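Local coordinates for aminotransferase class I and II (Streptococcus suis 89/1591, PDB 3OP7), which probably transfers amino groups between amino acids and 2-oxo acids, using pyridoxal 5'-phosphate held as an internal aldimine, at residues A[9-12]-A[13-17]; A[77-80]-A[81-85]; A[268-271]-A[272-276]. One frame throughout, in Å; residues are numbered along the deposited sequence. Where two conformers were deposited one is given.

Overall arrangement
In all three contacts, side chains close in sequence meet while their other ends reach separate parts of the fold. Contact 1, on helix 8-16, and contact 2, before strand 84-87, lie on opposite sides of the chain's centre, about 36 Å apart between centres. Contact 3 opens helix 270-294, its centre about 20 Å from that of contact 2 and 31 Å from that of contact 1. In its own chain R245 packs on L85 and makes a weak hydrogen bond to E82 O, whereas E10 and N14 of contact 1 meet R245 of the second subunit. Contact 3 is tied to the cofactor site through L274, which touches T223 and Y224, the residues following the PLP-bearing K222.

Contact 1: residues A[9-12]-A[13-17]; sequences VEEW and LNVHE
L13 follows V9 by one helical turn, its N-H pointing almost straight at V9 O, with L13 N and V9 O 2.9 Å apart. Their side chains run side by side in the same direction, and V9 CG1 meets L13 CD1 at 3.7 Å. The other methyl branch of L13, CD2, turns to W12 CD1.

N14 repeats the helical bond with E10 O, a short one, its N lying 2.7 Å from that oxygen. With chi1 at -75°, its CG sits beside the backbone N and opposite the carbonyl carbon, which swings the amide back over the previous turn toward the E10 side chain. A water lies 2.6 Å from E10 OE2 and 2.8 Å from N14 OD1; it bridges the two, though with other acceptors close by it may not donate to both at once. The remaining polar ends of this pair face the dimer partner: E10 OE1 accepts from the N-H of D249 of the second subunit, and N14 ND2 donates to R245 O and D246 OD1 of that subunit. Helix 8-16 thus serves as an N-terminal interface helix: E10 and N14 meet the partner, while W12 and H16 pack on L324 of helix 319-330 and, together with L13, on L333 of strand 332-333.

V15 N bonds to E11 O, and V15 CG2 runs alongside the E11 carboxylate, whose OE1 forms a salt bridge with R339.

H16 N donates to W12 O, and its ring presents an edge to the six-membered ring of W12, whose NE1 donates to L334 O. The centroids are 4.2 Å apart and the planes inclined at 52°, H16 CD2 lying over the indole face, 3.4 Å from W12 CE3.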
loop_
_atom_site.group_PDB
_atom_site.type_symbol
_atom_site.label_atom_id
_atom_site.label_comp_id
_atom_site.label_asym_id
_atom_site.label_seq_id
_atom_site.Cartn_x
_atom_site.Cartn_y
_atom_site.Cartn_z
ATOM N N VAL A 9 -13.299 -12.196 3.195
ATOM C CA VAL A 9 -13.914 -11.903 1.878
ATOM C C VAL A 9 -12.899 -12.167 0.766
ATOM O O VAL A 9 -13.208 -12.780 -0.247
ATOM C CB VAL A 9 -14.413 -10.488 1.838
ATOM C CG1 VAL A 9 -14.798 -10.097 0.386
ATOM C CG2 VAL A 9 -15.562 -10.321 2.864
ATOM N N GLU A 10 -11.656 -11.740 0.993
ATOM C CA GLU A 10 -10.568 -11.952 0.023
ATOM C C GLU A 10 -10.329 -13.429 -0.358
ATOM O O GLU A 10 -10.214 -13.801 -1.544
ATOM C CB GLU A 10 -9.243 -11.321 0.567
ATOM C CG GLU A 10 -8.102 -11.403 -0.407
ATOM C CD GLU A 10 -6.800 -10.717 0.124
ATOM O OE1 GLU A 10 -6.792 -10.287 1.276
ATOM O OE2 GLU A 10 -5.825 -10.650 -0.659
ATOM N N GLU A 11 -10.261 -14.297 0.648
ATOM C CA GLU A 11 -10.005 -15.700 0.420
ATOM C C GLU A 11 -11.166 -16.277 -0.431
ATOM O O GLU A 11 -10.950 -17.028 -1.382
ATOM C CB GLU A 11 -9.896 -16.428 1.771
ATOM C CG GLU A 11 -9.400 -17.898 1.668
ATOM C CD GLU A 11 -10.514 -18.916 1.363
ATOM O OE1 GLU A 11 -11.700 -18.625 1.667
ATOM O OE2 GLU A 11 -10.207 -20.011 0.797
ATOM N N TRP A 12 -12.391 -15.909 -0.074
ATOM C CA TRP A 12 -13.571 -16.369 -0.840
ATOM C C TRP A 12 -13.472 -15.926 -2.302
ATOM O O TRP A 12 -13.602 -16.763 -3.190
ATOM C CB TRP A 12 -14.844 -15.807 -0.222
ATOM C CG TRP A 12 -16.059 -16.037 -1.049
ATOM C CD1 TRP A 12 -16.671 -15.133 -1.868
ATOM C CD2 TRP A 12 -16.847 -17.222 -1.083
ATOM N NE1 TRP A 12 -17.792 -15.716 -2.451
ATOM C CE2 TRP A 12 -17.910 -16.999 -1.986
ATOM C CE3 TRP A 12 -16.720 -18.479 -0.487
ATOM C CZ2 TRP A 12 -18.868 -17.988 -2.272
ATOM C CZ3 TRP A 12 -17.673 -19.451 -0.749
ATOM C CH2 TRP A 12 -18.723 -19.203 -1.655
ATOM N N LEU A 13 -13.242 -14.631 -2.521
ATOM C CA LEU A 13 -13.098 -14.093 -3.880
ATOM C C LEU A 13 -11.900 -14.702 -4.621
ATOM O O LEU A 13 -12.029 -15.061 -5.808
ATOM C CB LEU A 13 -13.036 -12.574 -3.899
ATOM C CG LEU A 13 -14.284 -11.870 -3.367
ATOM C CD1 LEU A 13 -14.130 -10.376 -3.239
ATOM C CD2 LEU A 13 -15.548 -12.247 -4.234
ATOM N N ASN A 14 -10.737 -14.826 -3.958
ATOM C CA ASN A 14 -9.593 -15.478 -4.606
ATOM C C ASN A 14 -9.966 -16.836 -5.209
ATOM O O ASN A 14 -9.589 -17.159 -6.347
ATOM C CB ASN A 14 -8.437 -15.707 -3.621
ATOM C CG ASN A 14 -7.674 -14.451 -3.287
ATOM O OD1 ASN A 14 -7.761 -13.429 -3.977
ATOM N ND2 ASN A 14 -6.918 -14.512 -2.201
ATOM N N VAL A 15 -10.708 -17.644 -4.443
ATOM C CA VAL A 15 -11.050 -18.998 -4.870
ATOM C C VAL A 15 -12.140 -19.003 -5.963
ATOM O O VAL A 15 -12.047 -19.797 -6.910
ATOM C CB VAL A 15 -11.471 -19.904 -3.695
ATOM C CG1 VAL A 15 -11.970 -21.289 -4.193
ATOM C CG2 VAL A 15 -10.331 -20.108 -2.728
ATOM N N HIS A 16 -13.109 -18.097 -5.881
ATOM C CA HIS A 16 -14.356 -18.238 -6.668
ATOM C C HIS A 16 -14.640 -17.194 -7.741
ATOM O O HIS A 16 -15.491 -17.428 -8.589
ATOM C CB HIS A 16 -15.580 -18.331 -5.728
ATOM C CG HIS A 16 -15.509 -19.481 -4.787
ATOM N ND1 HIS A 16 -15.513 -20.793 -5.208
ATOM C CD2 HIS A 16 -15.413 -19.514 -3.440
ATOM C CE1 HIS A 16 -15.412 -21.584 -4.153
ATOM N NE2 HIS A 16 -15.343 -20.829 -3.071
ATOM N N GLU A 17 -13.927 -16.076 -7.742
ATOM C CA GLU A 17 -14.231 -14.964 -8.659
ATOM C C GLU A 17 -14.154 -15.396 -10.157
ATOM O O GLU A 17 -14.971 -14.947 -10.978
ATOM C CB GLU A 17 -13.270 -13.798 -8.424
ATOM C CG GLU A 17 -13.936 -12.454 -8.280
ATOM C CD GLU A 17 -12.945 -11.337 -7.800
ATOM O OE1 GLU A 17 -11.694 -11.555 -7.731
ATOM O OE2 GLU A 17 -13.438 -10.223 -7.489
HETATM O O HOH W 1 -6.331 -11.228 -3.119
#

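Contact 2: residues A[77-80]-A[81-85]. With EDO (1,2-ethanediol), chain K.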
loop_
_atom_site.group_PDB
_atom_site.type_symbol
_atom_site.label_atom_id
_atom_site.label_comp_id
_atom_site.label_asym_id
_atom_site.label_seq_id
_atom_site.Cartn_x
_atom_site.Cartn_y
_atom_site.Cartn_z
ATOM N N THR A 77 -16.886 20.311 5.728
ATOM C CA THR A 77 -16.905 21.619 6.357
ATOM C C THR A 77 -15.807 21.646 7.401
ATOM O O THR A 77 -15.569 20.651 8.099
ATOM C CB THR A 77 -18.267 21.936 7.029
ATOM O OG1 THR A 77 -18.587 20.904 7.972
ATOM C CG2 THR A 77 -19.346 22.050 5.982
ATOM N N GLY A 78 -15.115 22.771 7.490
ATOM C CA GLY A 78 -14.121 22.976 8.543
ATOM C C GLY A 78 -12.861 22.124 8.471
ATOM O O GLY A 78 -12.243 21.854 9.505
ATOM N N VAL A 79 -12.462 21.713 7.265
ATOM C CA VAL A 79 -11.221 20.929 7.074
ATOM C C VAL A 79 -10.280 21.640 6.101
ATOM O O VAL A 79 -10.659 21.969 4.983
ATOM C CB VAL A 79 -11.494 19.496 6.567
ATOM C CG1 VAL A 79 -10.180 18.717 6.335
ATOM C CG2 VAL A 79 -12.448 18.741 7.547
ATOM N N LYS A 80 -9.048 21.847 6.533
ATOM C CA LYS A 80 -8.043 22.503 5.708
ATOM C C LYS A 80 -7.273 21.491 4.874
ATOM O O LYS A 80 -7.149 20.324 5.261
ATOM C CB LYS A 80 -7.065 23.289 6.571
ATOM C CG LYS A 80 -7.722 24.466 7.268
ATOM C CD LYS A 80 -6.780 25.201 8.205
ATOM C CE LYS A 80 -7.453 26.502 8.747
ATOM N NZ LYS A 80 -7.241 26.682 10.220
ATOM N N PRO A 81 -6.716 21.944 3.730
ATOM C CA PRO A 81 -5.924 21.020 2.917
ATOM C C PRO A 81 -4.788 20.326 3.655
ATOM O O PRO A 81 -4.460 19.176 3.332
ATOM C CB PRO A 81 -5.312 21.935 1.834
ATOM C CG PRO A 81 -6.166 23.138 1.796
ATOM C CD PRO A 81 -6.891 23.271 3.097
ATOM N N GLU A 82 -4.132 21.032 4.577
ATOM C CA GLU A 82 -3.034 20.456 5.359
ATOM C C GLU A 82 -3.452 19.251 6.225
ATOM O O GLU A 82 -2.608 18.503 6.709
ATOM C CB GLU A 82 -2.369 21.533 6.248
ATOM C CG GLU A 82 -3.336 22.033 7.384
ATOM C CD GLU A 82 -2.914 23.343 8.097
ATOM O OE1 GLU A 82 -1.839 23.369 8.724
ATOM O OE2 GLU A 82 -3.698 24.323 8.088
ATOM N N GLN A 83 -4.750 19.041 6.408
ATOM C CA GLN A 83 -5.267 17.920 7.174
ATOM C C GLN A 83 -5.486 16.651 6.307
ATOM O O GLN A 83 -5.994 15.635 6.813
ATOM C CB GLN A 83 -6.587 18.315 7.813
ATOM C CG GLN A 83 -6.485 19.423 8.889
ATOM C CD GLN A 83 -7.832 19.819 9.402
ATOM O OE1 GLN A 83 -8.325 20.914 9.105
ATOM N NE2 GLN A 83 -8.466 18.934 10.177
ATOM N N ILE A 84 -5.077 16.692 5.027
ATOM C CA ILE A 84 -5.353 15.592 4.073
ATOM C C ILE A 84 -4.080 14.908 3.699
ATOM O O ILE A 84 -3.123 15.595 3.284
ATOM C CB ILE A 84 -6.020 16.120 2.783
ATOM C CG1 ILE A 84 -7.290 16.936 3.108
ATOM C CG2 ILE A 84 -6.377 14.967 1.823
ATOM C CD1 ILE A 84 -8.416 16.185 3.972
ATOM N N LEU A 85 -4.051 13.583 3.829
ATOM C CA LEU A 85 -2.970 12.767 3.324
ATOM C C LEU A 85 -3.507 11.761 2.314
ATOM O O LEU A 85 -4.363 10.942 2.623
ATOM C CB LEU A 85 -2.224 12.006 4.428
ATOM C CG LEU A 85 -1.517 12.834 5.487
ATOM C CD1 LEU A 85 -0.984 11.896 6.570
ATOM C CD2 LEU A 85 -0.380 13.654 4.838
HETATM C C1 EDO K . -21.293 19.528 7.646
HETATM O O1 EDO K . -21.163 19.911 9.026
HETATM C C2 EDO K . -22.128 18.252 7.532
HETATM O O2 EDO K . -21.746 17.394 6.439
HETATM O O HOH W 2 -11.130 19.868 11.143
HETATM O O HOH W 3 -9.201 22.880 10.727
#
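K80 and Q83 clasp each other through two hydrogen bonds that run in opposite senses. The side-chain oxygen Q83 OE1 receives the backbone N-H of K80 almost in line, with OE1 2.8 Å from K80 N, and Q83 N returns a bond of 3.0 Å to K80 O. In both cases the donor stands well above the plane of the accepting carbonyl. The pair spans a 3-10 turn, extended by the bond from I84 N to P81 O, which delivers the chain into strand 84-87. Within this chain that strand is an outermost one of the large mixed sheet, the sheet of the cofactor-binding domain in fold type I aminotransferases.

Every polar atom of the Q83 amide is used, which fixes its rotation. OE1 also accepts from a water at 2.7 Å; NE2 donates to A236 O and, at 3.0 Å, to a second water that in turn donates to G78 O. The first water reaches G78 O as well, but weakly. The amide therefore ties the loop after helix 66-73 to the turn and to A236, just past the neighbouring strand 232-235.

Beneath this polar layer the side chains of V79 and I84 cross at about a right angle, V79 CG1 meeting I84 CD1 at 3.9 Å. V79 CG1 also touches the CB of Q83. I84 continues inward to F68 and V72 of helix 66-73, and P81 touches K70 and S73 of the same helix.

On the outer side K80 and E82 lie alongside each other. A chi1 of 67° places E82 CG between its backbone N and carbonyl carbon, bringing the carboxylate beside the lysine's methylenes: E82 OE2 lies 3.2 Å from K80 CD but 4.8 Å from the ammonium nitrogen, K80 NZ.

Contact 3: residues A[268-271]-A[272-276]. With EDO (1,2-ethanediol), chain I.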
loop_
_atom_site.group_PDB
_atom_site.type_symbol
_atom_site.label_atom_id
_atom_site.label_comp_id
_atom_site.label_asym_id
_atom_site.label_seq_id
_atom_site.Cartn_x
_atom_site.Cartn_y
_atom_site.Cartn_z
ATOM N N ALA A 268 -12.328 17.286 -9.141
ATOM C CA ALA A 268 -12.730 18.553 -9.756
ATOM C C ALA A 268 -14.100 18.450 -10.397
ATOM O O ALA A 268 -14.758 19.459 -10.597
ATOM C CB ALA A 268 -11.657 19.076 -10.775
ATOM N N HIS A 269 -14.564 17.234 -10.668
ATOM C CA HIS A 269 -15.885 17.022 -11.244
ATOM C C HIS A 269 -16.663 15.998 -10.434
ATOM O O HIS A 269 -17.435 15.223 -10.969
ATOM C CB HIS A 269 -15.704 16.592 -12.685
ATOM C CG HIS A 269 -15.047 17.638 -13.521
ATOM N ND1 HIS A 269 -13.678 17.708 -13.674
ATOM C CD2 HIS A 269 -15.559 18.691 -14.203
ATOM C CE1 HIS A 269 -13.382 18.747 -14.445
ATOM N NE2 HIS A 269 -14.500 19.358 -14.772
ATOM N N TYR A 270 -16.512 16.039 -9.124
ATOM C CA TYR A 270 -17.109 14.999 -8.283
ATOM C C TYR A 270 -18.608 15.014 -8.343
ATOM O O TYR A 270 -19.252 13.951 -8.284
ATOM C CB TYR A 270 -16.607 15.057 -6.840
ATOM C CG TYR A 270 -17.295 16.101 -5.984
ATOM C CD1 TYR A 270 -16.842 17.414 -5.971
ATOM C CD2 TYR A 270 -18.370 15.768 -5.180
ATOM C CE1 TYR A 270 -17.452 18.365 -5.206
ATOM C CE2 TYR A 270 -18.981 16.710 -4.394
ATOM C CZ TYR A 270 -18.518 18.018 -4.414
ATOM O OH TYR A 270 -19.119 19.010 -3.650
ATOM N N GLN A 271 -19.208 16.197 -8.489
ATOM C CA GLN A 271 -20.655 16.282 -8.554
ATOM C C GLN A 271 -21.227 15.576 -9.788
ATOM O O GLN A 271 -22.324 14.987 -9.736
ATOM C CB GLN A 271 -21.080 17.756 -8.439
ATOM C CG GLN A 271 -20.827 18.272 -7.005
ATOM C CD GLN A 271 -20.759 19.788 -6.863
ATOM O OE1 GLN A 271 -19.966 20.452 -7.521
ATOM N NE2 GLN A 271 -21.559 20.325 -5.965
ATOM N N GLU A 272 -20.496 15.625 -10.898
ATOM C CA GLU A 272 -20.909 14.892 -12.089
ATOM C C GLU A 272 -20.843 13.368 -11.907
ATOM O O GLU A 272 -21.722 12.627 -12.406
ATOM C CB GLU A 272 -20.126 15.330 -13.324
ATOM C CG GLU A 272 -20.413 16.797 -13.688
ATOM C CD GLU A 272 -19.283 17.711 -13.238
ATOM O OE1 GLU A 272 -18.991 17.810 -12.012
ATOM O OE2 GLU A 272 -18.670 18.317 -14.142
ATOM N N ILE A 273 -19.830 12.900 -11.189
ATOM C CA ILE A 273 -19.729 11.487 -10.872
ATOM C C ILE A 273 -20.879 11.087 -9.937
ATOM O O ILE A 273 -21.535 10.045 -10.132
ATOM C CB ILE A 273 -18.322 11.127 -10.335
ATOM C CG1 ILE A 273 -17.266 11.414 -11.406
ATOM C CG2 ILE A 273 -18.271 9.658 -9.891
ATOM C CD1 ILE A 273 -15.887 11.319 -10.824
ATOM N N LEU A 274 -21.170 11.918 -8.942
ATOM C CA LEU A 274 -22.254 11.623 -8.021
ATOM C C LEU A 274 -23.577 11.500 -8.759
ATOM O O LEU A 274 -24.409 10.640 -8.447
ATOM C CB LEU A 274 -22.361 12.687 -6.930
ATOM C CG LEU A 274 -21.209 12.689 -5.909
ATOM C CD1 LEU A 274 -21.397 13.817 -4.897
ATOM C CD2 LEU A 274 -21.016 11.366 -5.172
ATOM N N GLU A 275 -23.782 12.364 -9.741
ATOM C CA GLU A 275 -25.043 12.356 -10.479
ATOM C C GLU A 275 -25.193 11.081 -11.306
ATOM O O GLU A 275 -26.264 10.467 -11.307
ATOM C CB GLU A 275 -25.154 13.637 -11.287
ATOM C CG GLU A 275 -25.855 14.750 -10.485
ATOM C CD GLU A 275 -27.342 14.434 -10.236
ATOM O OE1 GLU A 275 -28.088 14.221 -11.219
ATOM O OE2 GLU A 275 -27.763 14.371 -9.056
ATOM N N ARG A 276 -24.103 10.664 -11.964
ATOM C CA ARG A 276 -24.039 9.388 -12.673
ATOM C C ARG A 276 -24.383 8.246 -11.719
ATOM O O ARG A 276 -25.201 7.402 -12.040
ATOM C CB ARG A 276 -22.650 9.146 -13.245
ATOM C CG ARG A 276 -22.436 7.784 -13.930
ATOM C CD ARG A 276 -20.975 7.479 -13.996
ATOM N NE ARG A 276 -20.631 6.217 -14.670
ATOM C CZ ARG A 276 -20.211 5.113 -14.055
ATOM N NH1 ARG A 276 -20.127 5.053 -12.734
ATOM N NH2 ARG A 276 -19.861 4.058 -14.783
HETATM C C1 EDO I . -25.599 13.548 -4.568
HETATM O O1 EDO I . -25.716 14.319 -3.375
HETATM C C2 EDO I . -26.301 14.281 -5.705
HETATM O O2 EDO I . -26.327 13.465 -6.881
HETATM O O HOH W 4 -18.186 18.960 -8.927
#
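L274 N donates to Y270 O at 2.9 Å and E275 N to Q271 O at 3.0 Å, while H269 O, at the N-cap position, takes only weak bonds from E272 N and I273 N. These are the first turns of helix 270-294, a long helix consistent with the one that links the large and small domains in fold type I aminotransferases.

At the start of the helix the E272 side chain folds back over the cap. A bend at chi2 of 102° carries its carboxylate to the edge of the H269 imidazole, where E272 OE2 lies near the ring plane, 3.1 Å from H269 CD2. The carboxylate is turned 63° against the ring. The meeting is with a ring carbon: H269 NE2 is 4.3 Å from E272 OE2, and H269 ND1 is hydrogen-bonded to L265 O in the preceding helix. H269 also touches S41, and E272 touches L40, of helix 34-41, and I273 packs on L37 and L40 of the same helix.

Y270, the next residue after the cap, has its CG between the backbone N and the carbonyl carbon (chi1 81°), which brings its ring across the L274 side chain. L274 CD1 comes to the ring's edge, 3.6 Å from Y270 CD2. L274 also touches T223 and Y224, which directly follow the PLP-bearing K222.

On the exposed side an ethanediol, probably from the crystallisation liquor, donates from its O2 to E275 OE2 at 2.8 Å.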